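Side-chain contacts in endoglucanase (Clostridium thermocellum, PDB 2YIK), which probably hydrolyses internal beta-1,4-glucosidic bonds of cellulose, as a family 9 glycoside hydrolase from a cellulose-degrading bacterium: residues Asp253-Asn258 against Asp280-Ala285; Glu301-Tyr306 against Cys327-Ile332; Asp345-Ala350 against Glu357-Trp362. All coordinates share one frame; numbering follows the deposited sequence.

Interaction 1 (Asp253-Asn258 against Asp280-Ala285); sequences DFAEKN and DDYCWA. With CA (calcium ion), chain C.
Tyr282 reaches from its helix to the flank of the helix carrying Ala255 and Glu256, and these two residues meet its ring at the edge; Phe252 of that same helix stacks with the ring. Tyr282 CE1 lies 4.1 Å from Ala255 CB, and the backbone nitrogen of Glu256 sits in the plane of the ring. A chi1 of -170° sets CG anti to the backbone N and carries the ring toward segment 253-258. The phenol oxygen ends against the aliphatic root of Glu256, with Glu256 CG 3.2 Å from Tyr282 OH. The glutamate passes the phenol at a slant, its carboxylate nearly perpendicular to the ring at 87°. The two polar ends do not pair with each other: Tyr282 OH hydrogen-bonds to Glu301, while Glu256 OE1 takes His297 as partner. Asp280 and Asp281, the two residues before Tyr282, bind a calcium ion: Asp280 through both carboxylate oxygens, Asp281 through OD2, at 2.6 Å from the metal; Lys277 O and two waters also bind it. The contact joins the end of helix 238-257 to the start of helix 279-293, with Ile219 and Ser220 of helix 216-233 along one flank and helix 296-305 meeting Glu256 through Glu301.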
loop_
_atom_site.group_PDB
_atom_site.type_symbol
_atom_site.label_atom_id
_atom_site.label_comp_id
_atom_site.label_asym_id
_atom_site.label_seq_id
_atom_site.Cartn_x
_atom_site.Cartn_y
_atom_site.Cartn_z
ATOM N N ASP A 253 17.975 -4.912 7.980
ATOM C CA ASP A 253 18.988 -5.438 8.885
ATOM C C ASP A 253 18.489 -5.423 10.328
ATOM O O ASP A 253 18.802 -6.314 11.115
ATOM C CB ASP A 253 20.278 -4.626 8.782
ATOM C CG ASP A 253 21.454 -5.350 9.399
ATOM O OD1 ASP A 253 21.745 -6.480 8.952
ATOM O OD2 ASP A 253 22.085 -4.807 10.326
ATOM N N PHE A 254 17.717 -4.400 10.662
ATOM C CA PHE A 254 17.144 -4.266 11.990
ATOM C C PHE A 254 16.148 -5.419 12.181
ATOM O O PHE A 254 16.127 -6.064 13.224
ATOM C CB PHE A 254 16.444 -2.905 12.101
ATOM C CG PHE A 254 15.701 -2.685 13.394
ATOM C CD1 PHE A 254 14.406 -3.177 13.556
ATOM C CD2 PHE A 254 16.281 -1.965 14.439
ATOM C CE1 PHE A 254 13.683 -2.943 14.735
ATOM C CE2 PHE A 254 15.568 -1.721 15.627
ATOM C CZ PHE A 254 14.266 -2.218 15.775
ATOM N N ALA A 255 15.332 -5.680 11.164
ATOM C CA ALA A 255 14.350 -6.764 11.246
ATOM C C ALA A 255 15.056 -8.112 11.342
ATOM O O ALA A 255 14.672 -8.973 12.126
ATOM C CB ALA A 255 13.417 -6.742 10.021
ATOM N N GLU A 256 16.101 -8.285 10.542
ATOM C CA GLU A 256 16.853 -9.534 10.524
ATOM C C GLU A 256 17.564 -9.834 11.843
ATOM O O GLU A 256 17.444 -10.924 12.387
ATOM C CB GLU A 256 17.889 -9.502 9.403
ATOM C CG GLU A 256 18.668 -10.791 9.258
ATOM C CD GLU A 256 19.753 -10.701 8.212
ATOM O OE1 GLU A 256 19.613 -9.904 7.265
ATOM O OE2 GLU A 256 20.747 -11.441 8.327
ATOM N N LYS A 257 18.299 -8.843 12.338
ATOM C CA LYS A 257 19.087 -8.950 13.562
ATOM C C LYS A 257 18.341 -9.088 14.881
ATOM O O LYS A 257 18.833 -9.733 15.806
ATOM C CB LYS A 257 20.019 -7.743 13.663
ATOM C CG LYS A 257 21.414 -7.964 13.087
ATOM C CD LYS A 257 21.387 -8.643 11.727
ATOM C CE LYS A 257 22.813 -8.914 11.222
ATOM N NZ LYS A 257 23.606 -7.642 11.088
ATOM N N ASN A 258 17.164 -8.486 14.978
ATOM C CA ASN A 258 16.410 -8.527 16.224
ATOM C C ASN A 258 15.342 -9.622 16.301
ATOM O O ASN A 258 14.929 -10.171 15.283
ATOM C CB ASN A 258 15.792 -7.146 16.471
ATOM C CG ASN A 258 16.855 -6.060 16.668
ATOM O OD1 ASN A 258 16.871 -5.045 15.966
ATOM N ND2 ASN A 258 17.747 -6.275 17.633
ATOM N N ASP A 280 5.694 -12.942 5.719
ATOM C CA ASP A 280 5.402 -12.512 4.354
ATOM C C ASP A 280 6.025 -11.142 4.074
ATOM O O ASP A 280 6.616 -10.940 3.018
ATOM C CB ASP A 280 3.895 -12.465 4.117
ATOM C CG ASP A 280 3.184 -11.618 5.130
ATOM O OD1 ASP A 280 3.470 -11.791 6.332
ATOM O OD2 ASP A 280 2.335 -10.796 4.730
ATOM N N ASP A 281 5.899 -10.203 5.011
ATOM C CA ASP A 281 6.482 -8.871 4.826
ATOM C C ASP A 281 8.009 -8.975 4.749
ATOM O O ASP A 281 8.656 -8.269 3.970
ATOM C CB ASP A 281 6.132 -7.950 5.993
ATOM C CG ASP A 281 4.642 -7.895 6.276
ATOM O OD1 ASP A 281 3.882 -7.312 5.478
ATOM O OD2 ASP A 281 4.248 -8.439 7.322
ATOM N N TYR A 282 8.572 -9.847 5.582
ATOM C CA TYR A 282 10.013 -10.060 5.626
ATOM C C TYR A 282 10.491 -10.563 4.260
ATOM O O TYR A 282 11.447 -10.032 3.696
ATOM C CB TYR A 282 10.348 -11.081 6.721
ATOM C CG TYR A 282 11.823 -11.215 7.035
ATOM C CD1 TYR A 282 12.477 -10.281 7.844
ATOM C CD2 TYR A 282 12.569 -12.271 6.512
ATOM C CE1 TYR A 282 13.841 -10.399 8.123
ATOM C CE2 TYR A 282 13.929 -12.399 6.781
ATOM C CZ TYR A 282 14.560 -11.461 7.585
ATOM O OH TYR A 282 15.909 -11.578 7.831
ATOM N N CYS A 283 9.806 -11.573 3.723
ATOM C CA CYS A 283 10.166 -12.141 2.424
ATOM C C CYS A 283 9.946 -11.154 1.276
ATOM O O CYS A 283 10.725 -11.116 0.327
ATOM C CB CYS A 283 9.379 -13.434 2.174
ATOM S SG CYS A 283 9.893 -14.785 3.265
ATOM N N TRP A 284 8.885 -10.360 1.387
ATOM C CA TRP A 284 8.527 -9.324 0.414
ATOM C C TRP A 284 9.689 -8.311 0.323
ATOM O O TRP A 284 10.145 -7.978 -0.766
ATOM C CB TRP A 284 7.220 -8.671 0.897
ATOM C CG TRP A 284 6.708 -7.406 0.238
ATOM C CD1 TRP A 284 6.449 -6.227 0.876
ATOM C CD2 TRP A 284 6.193 -7.250 -1.095
ATOM N NE1 TRP A 284 5.794 -5.358 0.044
ATOM C CE2 TRP A 284 5.614 -5.960 -1.172
ATOM C CE3 TRP A 284 6.137 -8.079 -2.223
ATOM C CZ2 TRP A 284 5.007 -5.471 -2.334
ATOM C CZ3 TRP A 284 5.527 -7.593 -3.385
ATOM C CH2 TRP A 284 4.965 -6.303 -3.424
ATOM N N ALA A 285 10.165 -7.843 1.472
ATOM C CA ALA A 285 11.282 -6.898 1.516
ATOM C C ALA A 285 12.554 -7.555 0.968
ATOM O O ALA A 285 13.280 -6.962 0.167
ATOM C CB ALA A 285 11.517 -6.433 2.944
HETATM CA CA CA C . 2.073 -9.851 7.267
HETATM O O HOH W 1 1.281 -7.861 5.798
HETATM O O HOH W 2 0.293 -9.124 9.004
#

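Interaction 2 (Glu301-Tyr306 against Cys327-Ile332); sequences EAFKYY and CILAEI
Leu329 touches Ala302, Phe303 and Tyr306, and it alone carries the second helix's side of this contact. The bond from its CA to CB heads toward the segment 301-306, and CB and CG carry the fork there, where the side chain splits into two methyls with different tasks. CD1 goes to Tyr306. Leu329 CD1 lies over one face of the phenol, 3.7 Å from the centroid of the Tyr306 ring and only 11° off the ring normal, a CH-pi contact centred on the aromatic system. All six ring carbons therefore lie at similar distances from that methyl, the closest including Tyr306 CD2, 3.7 Å from Leu329 CD1. The other branch turns to the helix itself: Leu329 CD2 rests 4.1 Å from Ala302 CB. The same methyl meets the Phe303 ring obliquely, with Phe303 CE1 4.2 Å from Leu329 CD2. The leucine and Tyr306 side chains run past each other in opposite directions. Tyr306, the first residue to leave the helix, extends its ring with CG anti to its own N (chi1 179°), which carries the phenol alongside the leucine and lays a face against its tip.

None of the touching groups forms a hydrogen bond across the interface, and all four residues are buried, which makes the contact purely apolar. Around it, Phe303 and Tyr306 both also meet the ring of Tyr347, and Phe303 touches Phe343 of helix 342-350. One branched aliphatic residue set among alanine and aromatic partners is ordinary helix-helix packing of the kind that holds together the (alpha/alpha)6 barrel of family 9 catalytic domains; here it joins the end of helix 296-305 to the middle of helix 322-336.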
loop_
_atom_site.group_PDB
_atom_site.type_symbol
_atom_site.label_atom_id
_atom_site.label_comp_id
_atom_site.label_asym_id
_atom_site.label_seq_id
_atom_site.Cartn_x
_atom_site.Cartn_y
_atom_site.Cartn_z
ATOM N N GLU A 301 17.610 -15.139 2.571
ATOM C CA GLU A 301 16.666 -14.822 3.631
ATOM C C GLU A 301 15.241 -15.052 3.136
ATOM O O GLU A 301 14.389 -15.530 3.885
ATOM C CB GLU A 301 16.839 -13.375 4.097
ATOM C CG GLU A 301 18.060 -13.163 4.990
ATOM C CD GLU A 301 18.034 -14.048 6.224
ATOM O OE1 GLU A 301 17.138 -13.882 7.080
ATOM O OE2 GLU A 301 18.908 -14.926 6.334
ATOM N N ALA A 302 14.984 -14.720 1.873
ATOM C CA ALA A 302 13.656 -14.916 1.311
ATOM C C ALA A 302 13.334 -16.407 1.262
ATOM O O ALA A 302 12.251 -16.831 1.664
ATOM C CB ALA A 302 13.572 -14.313 -0.083
ATOM N N PHE A 303 14.287 -17.201 0.787
ATOM C CA PHE A 303 14.092 -18.639 0.684
ATOM C C PHE A 303 13.922 -19.310 2.041
ATOM O O PHE A 303 13.219 -20.305 2.152
ATOM C CB PHE A 303 15.257 -19.295 -0.071
ATOM C CG PHE A 303 15.264 -19.015 -1.557
ATOM C CD1 PHE A 303 14.166 -18.425 -2.183
ATOM C CD2 PHE A 303 16.355 -19.385 -2.339
ATOM C CE1 PHE A 303 14.148 -18.212 -3.564
ATOM C CE2 PHE A 303 16.350 -19.179 -3.721
ATOM C CZ PHE A 303 15.243 -18.590 -4.336
ATOM N N LYS A 304 14.554 -18.756 3.070
ATOM C CA LYS A 304 14.463 -19.312 4.419
ATOM C C LYS A 304 13.039 -19.267 4.994
ATOM O O LYS A 304 12.623 -20.180 5.704
ATOM C CB LYS A 304 15.417 -18.556 5.357
ATOM C CG LYS A 304 15.534 -19.124 6.778
ATOM C CD LYS A 304 16.625 -18.398 7.599
ATOM C CE LYS A 304 17.991 -18.448 6.898
ATOM N NZ LYS A 304 19.107 -17.755 7.652
ATOM N N TYR A 305 12.284 -18.223 4.672
ATOM C CA TYR A 305 10.942 -18.088 5.223
ATOM C C TYR A 305 9.781 -18.160 4.235
ATOM O O TYR A 305 8.629 -18.208 4.652
ATOM C CB TYR A 305 10.855 -16.783 6.018
ATOM C CG TYR A 305 11.854 -16.693 7.154
ATOM C CD1 TYR A 305 11.657 -17.397 8.345
ATOM C CD2 TYR A 305 13.006 -15.914 7.031
ATOM C CE1 TYR A 305 12.585 -17.325 9.390
ATOM C CE2 TYR A 305 13.940 -15.832 8.066
ATOM C CZ TYR A 305 13.724 -16.539 9.242
ATOM O OH TYR A 305 14.642 -16.457 10.267
ATOM N N TYR A 306 10.080 -18.180 2.941
ATOM C CA TYR A 306 9.043 -18.237 1.916
ATOM C C TYR A 306 8.130 -19.463 2.010
ATOM O O TYR A 306 8.589 -20.605 1.936
ATOM C CB TYR A 306 9.677 -18.176 0.520
ATOM C CG TYR A 306 8.687 -18.241 -0.636
ATOM C CD1 TYR A 306 7.522 -17.467 -0.632
ATOM C CD2 TYR A 306 8.937 -19.044 -1.754
ATOM C CE1 TYR A 306 6.629 -17.492 -1.714
ATOM C CE2 TYR A 306 8.050 -19.076 -2.844
ATOM C CZ TYR A 306 6.897 -18.297 -2.814
ATOM O OH TYR A 306 5.998 -18.331 -3.866
ATOM N N CYS A 327 5.260 -13.244 -6.749
ATOM C CA CYS A 327 5.444 -12.606 -8.050
ATOM C C CYS A 327 6.875 -12.096 -8.220
ATOM O O CYS A 327 7.494 -12.292 -9.266
ATOM C CB CYS A 327 4.477 -11.426 -8.219
ATOM S SG CYS A 327 2.749 -11.867 -8.491
ATOM N N ILE A 328 7.400 -11.449 -7.187
ATOM C CA ILE A 328 8.743 -10.903 -7.270
ATOM C C ILE A 328 9.797 -12.005 -7.349
ATOM O O ILE A 328 10.733 -11.911 -8.145
ATOM C CB ILE A 328 9.033 -9.956 -6.082
ATOM C CG1 ILE A 328 7.940 -8.883 -6.013
ATOM C CG2 ILE A 328 10.415 -9.302 -6.252
ATOM C CD1 ILE A 328 7.759 -8.125 -7.297
ATOM N N LEU A 329 9.641 -13.047 -6.537
ATOM C CA LEU A 329 10.577 -14.161 -6.565
ATOM C C LEU A 329 10.538 -14.823 -7.943
ATOM O O LEU A 329 11.555 -15.284 -8.448
ATOM C CB LEU A 329 10.239 -15.181 -5.468
ATOM C CG LEU A 329 10.596 -14.745 -4.040
ATOM C CD1 LEU A 329 10.158 -15.805 -3.041
ATOM C CD2 LEU A 329 12.099 -14.520 -3.938
ATOM N N ALA A 330 9.364 -14.855 -8.563
ATOM C CA ALA A 330 9.248 -15.457 -9.882
ATOM C C ALA A 330 9.938 -14.581 -10.932
ATOM O O ALA A 330 10.588 -15.096 -11.844
ATOM C CB ALA A 330 7.785 -15.664 -10.242
ATOM N N GLU A 331 9.790 -13.264 -10.809
ATOM C CA GLU A 331 10.427 -12.349 -11.752
ATOM C C GLU A 331 11.940 -12.433 -11.568
ATOM O O GLU A 331 12.687 -12.330 -12.527
ATOM C CB GLU A 331 9.936 -10.912 -11.530
ATOM C CG GLU A 331 8.452 -10.734 -11.822
ATOM C CD GLU A 331 7.934 -9.322 -11.573
ATOM O OE1 GLU A 331 8.732 -8.365 -11.521
ATOM O OE2 GLU A 331 6.704 -9.173 -11.439
ATOM N N ILE A 332 12.380 -12.625 -10.329
ATOM C CA ILE A 332 13.799 -12.746 -10.025
ATOM C C ILE A 332 14.336 -14.002 -10.709
ATOM O O ILE A 332 15.418 -13.996 -11.300
ATOM C CB ILE A 332 14.014 -12.834 -8.494
ATOM C CG1 ILE A 332 13.905 -11.430 -7.891
ATOM C CG2 ILE A 332 15.351 -13.500 -8.171
ATOM C CD1 ILE A 332 13.834 -11.414 -6.385
#

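Interaction 3 (Asp345-Ala350 against Glu357-Trp362); sequences DRYKRA and EQIDFW
Tyr347 and Lys348, neighbours on the helix, meet the non-helical segment 357-362 with quite different chemistry. Just before them, Asp345 stays clear of that segment but sends OD1 to Lys348 NZ, a weak hydrogen bond within a salt bridge at 3.2 Å. Tyr347 turns its CB to the rim of the Phe361 ring, 4.1 Å from Phe361 CZ and near the ring plane, while its own ring meets Ile359 CG2 obliquely; the phenol OH bonds Tyr306 O and Lys353 NZ. Next, the alkyl chain of Lys348 runs past Ile359 in the opposite direction, with Lys348 CG 3.8 Å from Ile359 CG1; the closer approaches to Ile359 CD1 are doubtful. The chain bends at chi3 (-124°), which carries its amine toward Glu357. There Lys348 NZ appears to donate to Glu357 O at 3.0 Å, although the placing of that carbonyl is doubtful. The amine also bonds Gln355 O and water 3, which lies 3.1 Å from Ile359 N and accepts from it. The ammonium of this buried lysine is thus met by the Asp345 carboxylate (weakly), Gln355 O, water 3 and, less surely, Glu357 O, surroundings that would probably favour its protonated form.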
loop_
_atom_site.group_PDB
_atom_site.type_symbol
_atom_site.label_atom_id
_atom_site.label_comp_id
_atom_site.label_asym_id
_atom_site.label_seq_id
_atom_site.Cartn_x
_atom_site.Cartn_y
_atom_site.Cartn_z
ATOM N N ASP A 345 16.329 -25.321 -6.474
ATOM C CA ASP A 345 16.991 -26.264 -5.590
ATOM C C ASP A 345 17.519 -25.599 -4.328
ATOM O O ASP A 345 17.552 -26.225 -3.270
ATOM C CB ASP A 345 18.109 -26.996 -6.334
ATOM C CG ASP A 345 17.570 -27.915 -7.409
ATOM O OD1 ASP A 345 16.362 -28.246 -7.350
ATOM O OD2 ASP A 345 18.347 -28.317 -8.306
ATOM N N ARG A 346 17.929 -24.339 -4.436
ATOM C CA ARG A 346 18.411 -23.598 -3.271
ATOM C C ARG A 346 17.219 -23.361 -2.345
ATOM O O ARG A 346 17.328 -23.478 -1.118
ATOM C CB ARG A 346 19.018 -22.251 -3.689
ATOM C CG ARG A 346 20.491 -22.313 -4.124
ATOM C CD ARG A 346 20.959 -20.972 -4.699
ATOM N NE ARG A 346 20.909 -19.874 -3.729
ATOM C CZ ARG A 346 21.031 -18.586 -4.047
ATOM N NH1 ARG A 346 21.210 -18.228 -5.311
ATOM N NH2 ARG A 346 20.972 -17.651 -3.102
ATOM N N TYR A 347 16.074 -23.029 -2.932
ATOM C CA TYR A 347 14.883 -22.798 -2.126
ATOM C C TYR A 347 14.447 -24.076 -1.398
ATOM O O TYR A 347 14.075 -24.032 -0.225
ATOM C CB TYR A 347 13.731 -22.269 -2.983
ATOM C CG TYR A 347 12.427 -22.249 -2.213
ATOM C CD1 TYR A 347 12.304 -21.515 -1.033
ATOM C CD2 TYR A 347 11.348 -23.037 -2.615
ATOM C CE1 TYR A 347 11.143 -21.572 -0.265
ATOM C CE2 TYR A 347 10.181 -23.103 -1.856
ATOM C CZ TYR A 347 10.087 -22.370 -0.679
ATOM O OH TYR A 347 8.946 -22.451 0.079
ATOM N N LYS A 348 14.491 -25.212 -2.088
ATOM C CA LYS A 348 14.110 -26.472 -1.455
ATOM C C LYS A 348 15.026 -26.771 -0.271
ATOM O O LYS A 348 14.559 -27.177 0.795
ATOM C CB LYS A 348 14.170 -27.618 -2.460
ATOM C CG LYS A 348 13.094 -27.551 -3.523
ATOM C CD LYS A 348 13.242 -28.692 -4.512
ATOM C CE LYS A 348 13.366 -28.172 -5.926
ATOM N NZ LYS A 348 13.393 -29.252 -6.940
ATOM N N ARG A 349 16.327 -26.564 -0.456
ATOM C CA ARG A 349 17.286 -26.807 0.618
ATOM C C ARG A 349 17.012 -25.874 1.791
ATOM O O ARG A 349 17.075 -26.282 2.946
ATOM C CB ARG A 349 18.731 -26.606 0.121
ATOM C CG ARG A 349 19.350 -27.833 -0.562
ATOM C CD ARG A 349 20.855 -27.644 -0.817
ATOM N NE ARG A 349 21.117 -26.683 -1.889
ATOM C CZ ARG A 349 21.060 -26.974 -3.187
ATOM N NH1 ARG A 349 20.779 -28.212 -3.589
ATOM N NH2 ARG A 349 21.304 -26.032 -4.086
ATOM N N ALA A 350 16.685 -24.624 1.482
ATOM C CA ALA A 350 16.420 -23.607 2.499
ATOM C C ALA A 350 15.141 -23.800 3.316
ATOM O O ALA A 350 15.092 -23.437 4.487
ATOM C CB ALA A 350 16.398 -22.229 1.842
ATOM N N GLU A 357 10.925 -32.423 -4.976
ATOM C CA GLU A 357 9.617 -31.777 -4.928
ATOM C C GLU A 357 9.587 -30.784 -6.093
ATOM O O GLU A 357 10.601 -30.147 -6.383
ATOM C CB GLU A 357 9.408 -31.027 -3.608
ATOM C CG GLU A 357 8.174 -30.126 -3.653
ATOM C CD GLU A 357 7.627 -29.763 -2.284
ATOM O OE1 GLU A 357 8.178 -30.245 -1.267
ATOM O OE2 GLU A 357 6.635 -28.991 -2.228
ATOM N N GLN A 358 8.447 -30.655 -6.771
ATOM C CA GLN A 358 8.374 -29.723 -7.893
ATOM C C GLN A 358 8.174 -28.286 -7.420
ATOM O O GLN A 358 7.274 -27.992 -6.631
ATOM C CB GLN A 358 7.242 -30.085 -8.856
ATOM C CG GLN A 358 7.418 -29.430 -10.232
ATOM C CD GLN A 358 6.099 -29.047 -10.886
ATOM O OE1 GLN A 358 5.523 -27.979 -10.598
ATOM N NE2 GLN A 358 5.598 -29.920 -11.764
ATOM N N ILE A 359 9.045 -27.405 -7.898
ATOM C CA ILE A 359 8.995 -25.991 -7.564
ATOM C C ILE A 359 9.089 -25.179 -8.845
ATOM O O ILE A 359 10.047 -25.321 -9.613
ATOM C CB ILE A 359 10.176 -25.555 -6.645
ATOM C CG1 ILE A 359 9.993 -26.112 -5.234
ATOM C CG2 ILE A 359 10.257 -24.040 -6.576
ATOM C CD1 ILE A 359 10.127 -27.600 -5.190
ATOM N N ASP A 360 8.075 -24.354 -9.076
ATOM C CA ASP A 360 8.022 -23.460 -10.224
ATOM C C ASP A 360 7.537 -22.169 -9.591
ATOM O O ASP A 360 6.391 -22.073 -9.146
ATOM C CB ASP A 360 7.036 -23.967 -11.286
ATOM C CG ASP A 360 6.872 -22.993 -12.457
ATOM O OD1 ASP A 360 7.063 -21.770 -12.281
ATOM O OD2 ASP A 360 6.526 -23.451 -13.567
ATOM N N PHE A 361 8.419 -21.180 -9.536
ATOM C CA PHE A 361 8.089 -19.918 -8.899
ATOM C C PHE A 361 6.791 -19.235 -9.335
ATOM O O PHE A 361 6.156 -18.575 -8.522
ATOM C CB PHE A 361 9.300 -18.975 -8.975
ATOM C CG PHE A 361 10.433 -19.391 -8.059
ATOM C CD1 PHE A 361 10.278 -19.337 -6.674
ATOM C CD2 PHE A 361 11.628 -19.896 -8.577
ATOM C CE1 PHE A 361 11.290 -19.785 -5.819
ATOM C CE2 PHE A 361 12.648 -20.347 -7.727
ATOM C CZ PHE A 361 12.475 -20.290 -6.346
ATOM N N TRP A 362 6.378 -19.406 -10.587
ATOM C CA TRP A 362 5.119 -18.806 -11.044
ATOM C C TRP A 362 3.889 -19.672 -10.732
ATOM O O TRP A 362 2.759 -19.177 -10.747
ATOM C CB TRP A 362 5.145 -18.544 -12.554
ATOM C CG TRP A 362 5.803 -17.261 -12.962
ATOM C CD1 TRP A 362 6.890 -17.128 -13.777
ATOM C CD2 TRP A 362 5.409 -15.927 -12.600
ATOM N NE1 TRP A 362 7.197 -15.799 -13.945
ATOM C CE2 TRP A 362 6.305 -15.036 -13.229
ATOM C CE3 TRP A 362 4.388 -15.395 -11.794
ATOM C CZ2 TRP A 362 6.216 -13.648 -13.095
ATOM C CZ3 TRP A 362 4.294 -14.007 -11.655
ATOM C CH2 TRP A 362 5.207 -13.152 -12.302
HETATM O O HOH W 3 11.718 -28.060 -9.348
#

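From the N terminus, interaction 1 comes first, closing the mostly non-helical connection between helices 238-257 and 279-293. Helix 296-305 follows at once, and interaction 2 closes the next loop by bringing 301-306 against 327-332. Interaction 3 then closes the short loop after helix 342-350, just ahead of helix 363-373. The three run in series, none nested in or crossing another. They are nevertheless joined in space: the sulfur of Cys283 packs on the backbone of 301-306 between interactions 1 and 2, and Phe303 O packs against the Tyr347 ring between interactions 2 and 3, while Ala330 packs on Phe361 and Trp362. Two contacts tie consecutive helices and the third ties a helix to the loop that follows it.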